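Local coordinates for protein Alpha/beta fold hydrolase (Pseudomonas aeruginosa, PDB 6I8W) that is a membrane phospholipase A and bacterial virulence factor, an alpha/beta hydrolase that probably cleaves ester bonds of membrane phospholipids and related acyl lipids, at residues 38-43 / 77-82; 65-70 / 89-94; 132-137 / 156-161. One frame throughout, in Å; residues are numbered along the deposited sequence.

Contact 1 (38-43 / 77-82); sequences AGLSEH and NWLRFA. With CO2 (carbon dioxide), chain F; MYR (myristic acid), chain C; BOG (octyl beta-D-glucopyranoside), chain D; IPA (isopropyl alcohol), chain E.
Leu40 rests its CD1 methyl on two residues of the short helix 79-82. It meets Leu79 CD2 at 3.8 Å and Ala82 CB at 3.9 Å. Leu40 CG lies anti to the carbonyl carbon (chi1 -62°), which carries the isobutyl end toward the helix. Ala38 approaches the same helix with its CB, which sits 3.3 Å from Leu79 O. These four residues are buried and form the tight part of the contact. Leu40 packs on Leu79 and Ala82 through apolar groups, whereas Ala38 sits against a backbone carbonyl.

Away from this core, Leu79 and Arg80 also meet a bound myristic acid, a detergent and an isopropyl alcohol probably from the crystallisation liquor. Leu79 splits its two methyls: CD2 goes to Leu40, while CD1 lies 3.9 Å from C14, the tail end of the myristic acid. Arg80 N donates to the isopropyl alcohol O2 at 3.1 Å, fairly straight at 159°. The extended Arg80 chain runs past this alcohol to a salt bridge with Glu34, and its NH2 comes within 3.5 Å of O1 of the octyl glucoside. In the other direction the 38-43 segment leaves the helix and becomes strand 41-47, paired with strand 50-57. The turn at Gly39, with positive phi (72°), is a Schellman motif, which here ends the long N-terminal helix 3-38 and leads into the edge strand of the alpha/beta hydrolase sheet.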
loop_
_atom_site.group_PDB
_atom_site.type_symbol
_atom_site.label_atom_id
_atom_site.label_comp_id
_atom_site.label_asym_id
_atom_site.label_seq_id
_atom_site.Cartn_x
_atom_site.Cartn_y
_atom_site.Cartn_z
ATOM N N ALA A 38 9.040 -6.466 -13.017
ATOM C CA ALA A 38 9.672 -6.058 -11.767
ATOM C C ALA A 38 10.521 -7.170 -11.171
ATOM O O ALA A 38 11.234 -6.953 -10.191
ATOM C CB ALA A 38 8.624 -5.627 -10.776
ATOM N N GLY A 39 10.434 -8.363 -11.753
ATOM C CA GLY A 39 11.135 -9.512 -11.215
ATOM C C GLY A 39 10.510 -10.024 -9.913
ATOM O O GLY A 39 11.217 -10.541 -9.057
ATOM N N LEU A 40 9.200 -9.859 -9.753
ATOM C CA LEU A 40 8.490 -10.291 -8.536
ATOM C C LEU A 40 7.604 -11.507 -8.801
ATOM O O LEU A 40 6.986 -11.589 -9.845
ATOM C CB LEU A 40 7.617 -9.162 -7.997
ATOM C CG LEU A 40 8.383 -7.901 -7.574
ATOM C CD1 LEU A 40 7.409 -6.742 -7.331
ATOM C CD2 LEU A 40 9.187 -8.201 -6.308
ATOM N N SER A 41 7.559 -12.441 -7.863
ATOM C CA SER A 41 6.630 -13.561 -7.954
ATOM C C SER A 41 5.874 -13.705 -6.638
ATOM O O SER A 41 6.333 -13.233 -5.586
ATOM C CB SER A 41 7.370 -14.847 -8.327
ATOM O OG SER A 41 8.370 -15.149 -7.376
ATOM N N GLU A 42 4.711 -14.345 -6.705
ATOM C CA GLU A 42 3.791 -14.420 -5.565
ATOM C C GLU A 42 3.950 -15.685 -4.725
ATOM O O GLU A 42 4.125 -16.779 -5.253
ATOM C CB GLU A 42 2.343 -14.296 -6.058
ATOM C CG GLU A 42 1.315 -14.322 -4.912
ATOM C CD GLU A 42 -0.091 -13.939 -5.357
ATOM O OE1 GLU A 42 -0.318 -13.795 -6.574
ATOM O OE2 GLU A 42 -0.975 -13.780 -4.484
ATOM N N HIS A 43 3.882 -15.517 -3.407
ATOM C CA HIS A 43 3.932 -16.618 -2.467
ATOM C C HIS A 43 2.909 -16.355 -1.380
ATOM O O HIS A 43 2.257 -15.315 -1.381
ATOM C CB HIS A 43 5.333 -16.736 -1.854
ATOM C CG HIS A 43 6.424 -16.781 -2.873
ATOM N ND1 HIS A 43 6.827 -17.951 -3.480
ATOM C CD2 HIS A 43 7.169 -15.793 -3.424
ATOM C CE1 HIS A 43 7.791 -17.683 -4.346
ATOM N NE2 HIS A 43 8.014 -16.382 -4.332
ATOM N N ASN A 77 0.409 -2.338 -5.673
ATOM C CA ASN A 77 0.755 -0.905 -5.677
ATOM C C ASN A 77 2.251 -0.646 -5.906
ATOM O O ASN A 77 2.642 0.434 -6.343
ATOM C CB ASN A 77 0.372 -0.240 -4.355
ATOM C CG ASN A 77 -0.999 0.421 -4.380
ATOM O OD1 ASN A 77 -1.206 1.427 -3.702
ATOM N ND2 ASN A 77 -1.926 -0.122 -5.157
ATOM N N TRP A 78 3.073 -1.634 -5.581
ATOM C CA TRP A 78 4.524 -1.450 -5.545
ATOM C C TRP A 78 5.297 -1.901 -6.778
ATOM O O TRP A 78 6.517 -1.755 -6.797
ATOM C CB TRP A 78 5.100 -2.198 -4.331
ATOM C CG TRP A 78 4.596 -1.671 -3.003
ATOM C CD1 TRP A 78 3.651 -2.240 -2.174
ATOM C CD2 TRP A 78 5.021 -0.465 -2.367
ATOM N NE1 TRP A 78 3.468 -1.436 -1.053
ATOM C CE2 TRP A 78 4.305 -0.347 -1.156
ATOM C CE3 TRP A 78 5.964 0.527 -2.700
ATOM C CZ2 TRP A 78 4.504 0.722 -0.277
ATOM C CZ3 TRP A 78 6.144 1.579 -1.844
ATOM C CH2 TRP A 78 5.423 1.673 -0.639
ATOM N N LEU A 79 4.619 -2.441 -7.793
ATOM C CA LEU A 79 5.333 -3.152 -8.875
ATOM C C LEU A 79 6.338 -2.296 -9.640
ATOM O O LEU A 79 7.482 -2.699 -9.849
ATOM C CB LEU A 79 4.334 -3.748 -9.880
ATOM C CG LEU A 79 3.263 -4.628 -9.217
ATOM C CD1 LEU A 79 2.392 -5.325 -10.259
ATOM C CD2 LEU A 79 3.920 -5.631 -8.297
ATOM N N ARG A 80 5.901 -1.142 -10.116
ATOM C CA ARG A 80 6.778 -0.332 -10.956
ATOM C C ARG A 80 7.887 0.307 -10.130
ATOM O O ARG A 80 8.991 0.525 -10.608
ATOM C CB ARG A 80 5.963 0.722 -11.701
ATOM C CG ARG A 80 5.127 0.107 -12.829
ATOM C CD ARG A 80 4.103 1.069 -13.390
ATOM N NE ARG A 80 3.368 0.451 -14.487
ATOM C CZ ARG A 80 2.329 1.008 -15.092
ATOM N NH1 ARG A 80 1.923 2.214 -14.720
ATOM N NH2 ARG A 80 1.717 0.373 -16.083
ATOM N N PHE A 81 7.574 0.602 -8.879
ATOM C CA PHE A 81 8.540 1.146 -7.931
ATOM C C PHE A 81 9.637 0.130 -7.636
ATOM O O PHE A 81 10.795 0.478 -7.489
ATOM C CB PHE A 81 7.790 1.546 -6.648
ATOM C CG PHE A 81 8.670 2.001 -5.497
ATOM C CD1 PHE A 81 9.103 3.311 -5.420
ATOM C CD2 PHE A 81 8.946 1.146 -4.436
ATOM C CE1 PHE A 81 9.860 3.753 -4.330
ATOM C CE2 PHE A 81 9.694 1.561 -3.363
ATOM C CZ PHE A 81 10.161 2.880 -3.307
ATOM N N ALA A 82 9.244 -1.134 -7.530
ATOM C CA ALA A 82 10.146 -2.214 -7.141
ATOM C C ALA A 82 11.062 -2.632 -8.287
ATOM O O ALA A 82 12.137 -3.175 -8.065
ATOM C CB ALA A 82 9.323 -3.437 -6.657
HETATM C C CO2 F . 3.142 -20.090 -1.607
HETATM O O1 CO2 F . 4.243 -19.914 -1.395
HETATM O O2 CO2 F . 2.040 -20.262 -1.819
HETATM C C1 MYR C . -4.302 4.436 -0.942
HETATM O O1 MYR C . -3.143 4.127 -0.578
HETATM O O2 MYR C . -5.114 5.007 -0.179
HETATM C C2 MYR C . -4.707 4.188 -2.383
HETATM C C3 MYR C . -3.565 3.511 -3.140
HETATM C C4 MYR C . -3.789 3.549 -4.649
HETATM C C5 MYR C . -4.964 2.681 -5.074
HETATM C C6 MYR C . -4.991 2.562 -6.592
HETATM C C7 MYR C . -4.798 1.120 -7.053
HETATM C C8 MYR C . -3.880 1.057 -8.271
HETATM C C9 MYR C . -4.352 0.028 -9.298
HETATM C C10 MYR C . -3.430 -1.184 -9.317
HETATM C C11 MYR C . -3.674 -2.070 -10.534
HETATM C C12 MYR C . -3.042 -3.442 -10.329
HETATM C C13 MYR C . -2.619 -4.049 -11.657
HETATM C C14 MYR C . -1.277 -4.730 -11.516
HETATM C C1 BOG D . -1.386 -0.896 -18.510
HETATM O O1 BOG D . -1.475 -0.511 -17.137
HETATM C C2 BOG D . -1.074 0.372 -19.317
HETATM O O2 BOG D . -2.298 1.065 -19.549
HETATM C C3 BOG D . -0.375 0.125 -20.653
HETATM O O3 BOG D . 0.061 1.353 -21.257
HETATM C C4 BOG D . 0.810 -0.784 -20.393
HETATM O O4 BOG D . 1.601 -0.954 -21.585
HETATM C C5 BOG D . 0.212 -2.101 -19.901
HETATM O O5 BOG D . -0.394 -1.924 -18.611
HETATM C C6 BOG D . 1.227 -3.244 -19.870
HETATM O O6 BOG D . 1.722 -3.470 -18.549
HETATM C "C1'" BOG D . -1.843 -1.579 -16.269
HETATM C "C2'" BOG D . -1.562 -1.157 -14.834
HETATM C "C3'" BOG D . -1.749 0.345 -14.701
HETATM C "C4'" BOG D . -1.744 0.797 -13.253
HETATM C "C5'" BOG D . -2.763 1.916 -13.086
HETATM C "C6'" BOG D . -2.585 2.631 -11.756
HETATM C "C7'" BOG D . -3.875 3.332 -11.356
HETATM C "C8'" BOG D . -4.337 4.260 -12.454
HETATM C C1 IPA E . 0.642 0.177 -9.787
HETATM C C2 IPA E . 1.770 -0.737 -10.249
HETATM C C3 IPA E . 1.496 -1.263 -11.651
HETATM O O2 IPA E . 3.010 -0.014 -10.201
#

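Contact 2 (65-70 / 89-94); sequences LLLIHG and YHVVAL. With CO2 (carbon dioxide), chain H.
Leu65 lies over one face of the Tyr89 ring. Its CD2 is 4.3 Å from the ring centroid, a CH-pi contact 28° off the normal. CD1 drops to the root of the ring, 3.7 Å from Tyr89 CG. On the same face of the sheet, Leu67 CD1 reaches back to Val91 CG1 at 3.8 Å. The other face carries Leu66, whose CD1 meets Val92 CG1 at 3.7 Å. Leu66 CG stands anti to its N (chi1 175°), which brings CD1 over the neighbouring strand.

Behind these side chains the backbones pair in parallel. Leu65 N donates to His90 O, Val92 N to Leu65 O, and Leu67 N to Val92 O. The last two are 2.8 Å each. Beyond Leu67 the strands part, and a water takes over: it donates to Leu67 O and Leu94 O and accepts from His69 N. The edge of the His69 ring faces Leu94 O, with CD2 at 3.2 Å. Its rotation is fixed by ND1, which donates to Gly70 O, and by NE2, bonded to Leu96 N.

Farther out, helix 112-125 covers Leu66 and Val92, while helix 293-308 covers Leu65 and Tyr89. Tyr89 OH donates to a carbon dioxide O2 at 2.9 Å and also bonds Gln301. Within this parallel beta-alpha-beta unit the side chains that meet are largely apolar, and the polar pairing is left mainly to the backbone. Where the strands separate, the water stands in for direct strand bonds. It satisfies both carbonyls but leaves the buried Leu94 N without a partner in the model.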
loop_
_atom_site.group_PDB
_atom_site.type_symbol
_atom_site.label_atom_id
_atom_site.label_comp_id
_atom_site.label_asym_id
_atom_site.label_seq_id
_atom_site.Cartn_x
_atom_site.Cartn_y
_atom_site.Cartn_z
ATOM N N LEU A 65 14.170 -5.193 1.492
ATOM C CA LEU A 65 13.250 -4.067 1.559
ATOM C C LEU A 65 11.843 -4.616 1.698
ATOM O O LEU A 65 11.383 -5.346 0.825
ATOM C CB LEU A 65 13.306 -3.183 0.300
ATOM C CG LEU A 65 14.651 -2.718 -0.260
ATOM C CD1 LEU A 65 14.421 -1.911 -1.545
ATOM C CD2 LEU A 65 15.368 -1.872 0.768
ATOM N N LEU A 66 11.154 -4.247 2.765
ATOM C CA LEU A 66 9.778 -4.700 2.959
ATOM C C LEU A 66 8.826 -3.531 2.738
ATOM O O LEU A 66 8.894 -2.512 3.440
ATOM C CB LEU A 66 9.599 -5.293 4.369
ATOM C CG LEU A 66 8.179 -5.692 4.763
ATOM C CD1 LEU A 66 7.618 -6.719 3.791
ATOM C CD2 LEU A 66 8.183 -6.260 6.188
ATOM N N LEU A 67 7.925 -3.691 1.776
ATOM C CA LEU A 67 7.059 -2.607 1.323
ATOM C C LEU A 67 5.632 -2.837 1.788
ATOM O O LEU A 67 5.076 -3.922 1.583
ATOM C CB LEU A 67 7.102 -2.490 -0.216
ATOM C CG LEU A 67 8.484 -2.506 -0.882
ATOM C CD1 LEU A 67 8.357 -2.410 -2.414
ATOM C CD2 LEU A 67 9.348 -1.360 -0.358
ATOM N N ILE A 68 5.025 -1.814 2.385
ATOM C CA ILE A 68 3.703 -1.983 3.000
ATOM C C ILE A 68 2.697 -0.993 2.406
ATOM O O ILE A 68 2.823 0.222 2.580
ATOM C CB ILE A 68 3.766 -1.780 4.533
ATOM C CG1 ILE A 68 4.924 -2.588 5.142
ATOM C CG2 ILE A 68 2.420 -2.135 5.189
ATOM C CD1 ILE A 68 5.115 -2.331 6.643
ATOM N N HIS A 69 1.689 -1.524 1.723
ATOM C CA HIS A 69 0.683 -0.704 1.052
ATOM C C HIS A 69 -0.263 0.006 2.044
ATOM O O HIS A 69 -0.272 -0.284 3.251
ATOM C CB HIS A 69 -0.132 -1.594 0.115
ATOM C CG HIS A 69 -0.951 -2.605 0.854
ATOM N ND1 HIS A 69 -2.131 -2.272 1.490
ATOM C CD2 HIS A 69 -0.736 -3.916 1.124
ATOM C CE1 HIS A 69 -2.626 -3.342 2.092
ATOM N NE2 HIS A 69 -1.800 -4.358 1.887
ATOM N N GLY A 70 -1.104 0.895 1.518
ATOM C CA GLY A 70 -2.017 1.647 2.353
ATOM C C GLY A 70 -3.438 1.109 2.355
ATOM O O GLY A 70 -3.695 0.004 1.889
ATOM N N TYR A 89 18.392 -5.360 -4.366
ATOM C CA TYR A 89 17.745 -5.677 -3.089
ATOM C C TYR A 89 16.871 -6.898 -3.172
ATOM O O TYR A 89 16.418 -7.282 -4.248
ATOM C CB TYR A 89 16.901 -4.482 -2.586
ATOM C CG TYR A 89 17.745 -3.269 -2.306
ATOM C CD1 TYR A 89 18.444 -3.155 -1.108
ATOM C CD2 TYR A 89 17.873 -2.252 -3.246
ATOM C CE1 TYR A 89 19.256 -2.057 -0.854
ATOM C CE2 TYR A 89 18.681 -1.139 -2.998
ATOM C CZ TYR A 89 19.363 -1.050 -1.797
ATOM O OH TYR A 89 20.161 0.044 -1.533
ATOM N N HIS A 90 16.657 -7.510 -2.009
ATOM C CA HIS A 90 15.666 -8.544 -1.840
ATOM C C HIS A 90 14.367 -7.841 -1.493
ATOM O O HIS A 90 14.197 -7.368 -0.375
ATOM C CB HIS A 90 16.100 -9.520 -0.744
ATOM C CG HIS A 90 15.071 -10.548 -0.392
ATOM N ND1 HIS A 90 14.670 -10.780 0.907
ATOM C CD2 HIS A 90 14.379 -11.423 -1.162
ATOM C CE1 HIS A 90 13.777 -11.755 0.925
ATOM N NE2 HIS A 90 13.581 -12.161 -0.319
ATOM N N VAL A 91 13.461 -7.744 -2.456
ATOM C CA VAL A 91 12.265 -6.937 -2.264
ATOM C C VAL A 91 11.080 -7.818 -1.882
ATOM O O VAL A 91 10.832 -8.856 -2.510
ATOM C CB VAL A 91 11.926 -6.125 -3.519
ATOM C CG1 VAL A 91 10.625 -5.333 -3.311
ATOM C CG2 VAL A 91 13.123 -5.196 -3.909
ATOM N N VAL A 92 10.379 -7.418 -0.822
ATOM C CA VAL A 92 9.179 -8.135 -0.376
ATOM C C VAL A 92 8.028 -7.137 -0.224
ATOM O O VAL A 92 8.177 -6.079 0.404
ATOM C CB VAL A 92 9.425 -8.883 0.947
ATOM C CG1 VAL A 92 8.132 -9.600 1.447
ATOM C CG2 VAL A 92 10.572 -9.872 0.802
ATOM N N ALA A 93 6.885 -7.454 -0.824
ATOM C CA ALA A 93 5.693 -6.629 -0.654
ATOM C C ALA A 93 4.519 -7.526 -0.247
ATOM O O ALA A 93 4.122 -8.398 -1.020
ATOM C CB ALA A 93 5.381 -5.866 -1.947
ATOM N N LEU A 94 3.986 -7.348 0.965
ATOM C CA LEU A 94 2.878 -8.198 1.425
ATOM C C LEU A 94 1.507 -7.537 1.246
ATOM O O LEU A 94 1.396 -6.302 1.164
ATOM C CB LEU A 94 3.047 -8.598 2.914
ATOM C CG LEU A 94 2.588 -7.601 3.993
ATOM C CD1 LEU A 94 2.626 -8.240 5.398
ATOM C CD2 LEU A 94 3.429 -6.317 3.966
HETATM C C CO2 H . 21.836 0.287 1.585
HETATM O O1 CO2 H . 21.608 0.854 2.532
HETATM O O2 CO2 H . 22.046 -0.268 0.636
HETATM O O HOH W 1 2.588 -4.006 0.340
#

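Contact 3 (132-137 / 156-161)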
loop_
_atom_site.group_PDB
_atom_site.type_symbol
_atom_site.label_atom_id
_atom_site.label_comp_id
_atom_site.label_asym_id
_atom_site.label_seq_id
_atom_site.Cartn_x
_atom_site.Cartn_y
_atom_site.Cartn_z
ATOM N N HIS A 132 14.970 -3.091 5.699
ATOM C CA HIS A 132 14.516 -1.734 5.463
ATOM C C HIS A 132 13.009 -1.786 5.312
ATOM O O HIS A 132 12.485 -2.696 4.678
ATOM C CB HIS A 132 15.141 -1.147 4.205
ATOM C CG HIS A 132 16.635 -1.168 4.214
ATOM N ND1 HIS A 132 17.388 -0.086 4.617
ATOM C CD2 HIS A 132 17.515 -2.147 3.898
ATOM C CE1 HIS A 132 18.674 -0.390 4.520
ATOM N NE2 HIS A 132 18.776 -1.635 4.088
ATOM N N LEU A 133 12.323 -0.812 5.891
ATOM C CA LEU A 133 10.870 -0.723 5.798
ATOM C C LEU A 133 10.480 0.460 4.949
ATOM O O LEU A 133 11.071 1.529 5.087
ATOM C CB LEU A 133 10.243 -0.546 7.190
ATOM C CG LEU A 133 10.183 -1.696 8.179
ATOM C CD1 LEU A 133 9.653 -1.174 9.521
ATOM C CD2 LEU A 133 9.266 -2.774 7.606
ATOM N N ALA A 134 9.469 0.291 4.106
ATOM C CA ALA A 134 8.836 1.424 3.440
ATOM C C ALA A 134 7.324 1.232 3.469
ATOM O O ALA A 134 6.835 0.145 3.207
ATOM C CB ALA A 134 9.325 1.578 1.996
ATOM N N GLY A 135 6.590 2.284 3.797
ATOM C CA GLY A 135 5.150 2.174 3.860
ATOM C C GLY A 135 4.460 3.406 3.333
ATOM O O GLY A 135 4.901 4.534 3.578
ATOM N N ASN A 136 3.361 3.190 2.620
ATOM C CA ASN A 136 2.544 4.286 2.125
ATOM C C ASN A 136 1.244 4.439 2.924
ATOM O O ASN A 136 0.511 3.468 3.132
ATOM C CB ASN A 136 2.231 4.064 0.642
ATOM C CG ASN A 136 1.180 5.028 0.102
ATOM O OD1 ASN A 136 0.092 4.612 -0.286
ATOM N ND2 ASN A 136 1.511 6.316 0.059
ATOM N N SER A 137 0.963 5.671 3.341
ATOM C CA SER A 137 -0.297 5.992 4.006
ATOM C C SER A 137 -0.530 5.136 5.256
ATOM O O SER A 137 0.261 5.165 6.185
ATOM C CB SER A 137 -1.438 5.841 3.002
ATOM O OG SER A 137 -2.605 6.515 3.427
ATOM N N SER A 156 16.366 0.918 8.067
ATOM C CA SER A 156 15.927 2.245 7.654
ATOM C C SER A 156 14.419 2.229 7.488
ATOM O O SER A 156 13.809 1.167 7.372
ATOM C CB SER A 156 16.600 2.697 6.353
ATOM O OG SER A 156 16.050 2.024 5.223
ATOM N N LEU A 157 13.833 3.419 7.469
ATOM C CA LEU A 157 12.390 3.575 7.397
ATOM C C LEU A 157 12.059 4.643 6.370
ATOM O O LEU A 157 12.643 5.721 6.382
ATOM C CB LEU A 157 11.832 3.958 8.762
ATOM C CG LEU A 157 10.362 4.376 8.819
ATOM C CD1 LEU A 157 9.457 3.183 8.483
ATOM C CD2 LEU A 157 10.047 4.938 10.208
ATOM N N ALA A 158 11.140 4.337 5.469
ATOM C CA ALA A 158 10.676 5.319 4.506
ATOM C C ALA A 158 9.178 5.466 4.690
ATOM O O ALA A 158 8.414 4.499 4.558
ATOM C CB ALA A 158 11.023 4.903 3.055
ATOM N N LEU A 159 8.775 6.682 5.013
ATOM C CA LEU A 159 7.376 6.999 5.229
ATOM C C LEU A 159 6.920 7.765 4.010
ATOM O O LEU A 159 7.319 8.901 3.798
ATOM C CB LEU A 159 7.189 7.811 6.518
ATOM C CG LEU A 159 7.616 7.064 7.782
ATOM C CD1 LEU A 159 7.505 7.956 9.035
ATOM C CD2 LEU A 159 6.757 5.799 7.941
ATOM N N ILE A 160 6.113 7.115 3.186
ATOM C CA ILE A 160 5.683 7.718 1.942
ATOM C C ILE A 160 4.243 8.186 2.105
ATOM O O ILE A 160 3.316 7.377 2.011
ATOM C CB ILE A 160 5.827 6.710 0.774
ATOM C CG1 ILE A 160 7.303 6.270 0.667
ATOM C CG2 ILE A 160 5.321 7.320 -0.553
ATOM C CD1 ILE A 160 7.569 5.160 -0.349
ATOM N N ASP A 161 4.064 9.480 2.367
ATOM C CA ASP A 161 2.728 10.018 2.626
ATOM C C ASP A 161 2.013 9.183 3.693
ATOM O O ASP A 161 0.904 8.706 3.471
ATOM C CB ASP A 161 1.895 10.045 1.330
ATOM C CG ASP A 161 2.577 10.830 0.214
ATOM O OD1 ASP A 161 3.642 10.369 -0.262
ATOM O OD2 ASP A 161 2.057 11.898 -0.197
HETATM O O HOH W 2 13.531 2.076 4.150
#
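Residues 132-136 and 156-160 run parallel, their axes 4.6 Å apart and 9° from aligned, with backbone bonds from Leu133 N to Ser156 O through to Ile160 N to Gly135 O. At the start of the pair, His132 ND1 and Ser156 OG share a short hydrogen bond of 2.6 Å. The hydroxyl sits at the ring edge, in its plane. Ser156 OG lies between its own N and carbonyl carbon (chi1 75°), which turns it to the imidazole. A water joins this OG to Leu133 O, so the hydroxyl has two partners.

In the middle, Ala134 CB and Ala158 CB meet at 3.9 Å on the face that His132 also occupies. On the other face Leu157 CD1 packs against Leu133 CB at 4.0 Å. These strands and helix 138-149 form a beta-alpha-beta crossover of the alpha/beta hydrolase fold. Gly135, Ser137 and Gly139 fit the GxSxG nucleophile elbow, and Ser137, with positive phi, is probably the nucleophile of a triad with His286 and Asp258.

Ile160 O accepts two donors from opposite faces of its plane. Ser137 N comes at 3.2 Å. Asn136 ND2 comes at 2.9 Å from above the carbonyl plane, its bond bent to 141°. ND2 also bonds His286 O, so the amide links Ile160 to the loop carrying the probable catalytic histidine. In the conformer given, Ser137 OG bonds NE2 of that same histidine, while Asp161 OD2 is held by Gly255 N.

Contacts 2 and 3 lie side by side in one sheet, about 10 Å apart by their centres. Strands 64-68 and 131-136 are neighbours: Ile68 N lies 2.8 Å from Ala134 O and Leu66 N 2.8 Å from His132 O, both probable hydrogen bonds. Contact 1 sits about 9 Å from contact 2 and about 16 Å from contact 3, centre to centre. Trp78, from the 77-82 segment of contact 1, reaches both other contacts, with CD2 3.6 Å from Leu67 CB and CH2 4.1 Å from Ile160 CD1. The myristic acid runs from Leu79 of contact 1 to Asn136 of contact 3, beside the probable nucleophile. Tyr89 of contact 2 and His132 of contact 3 share a carbon dioxide pocket.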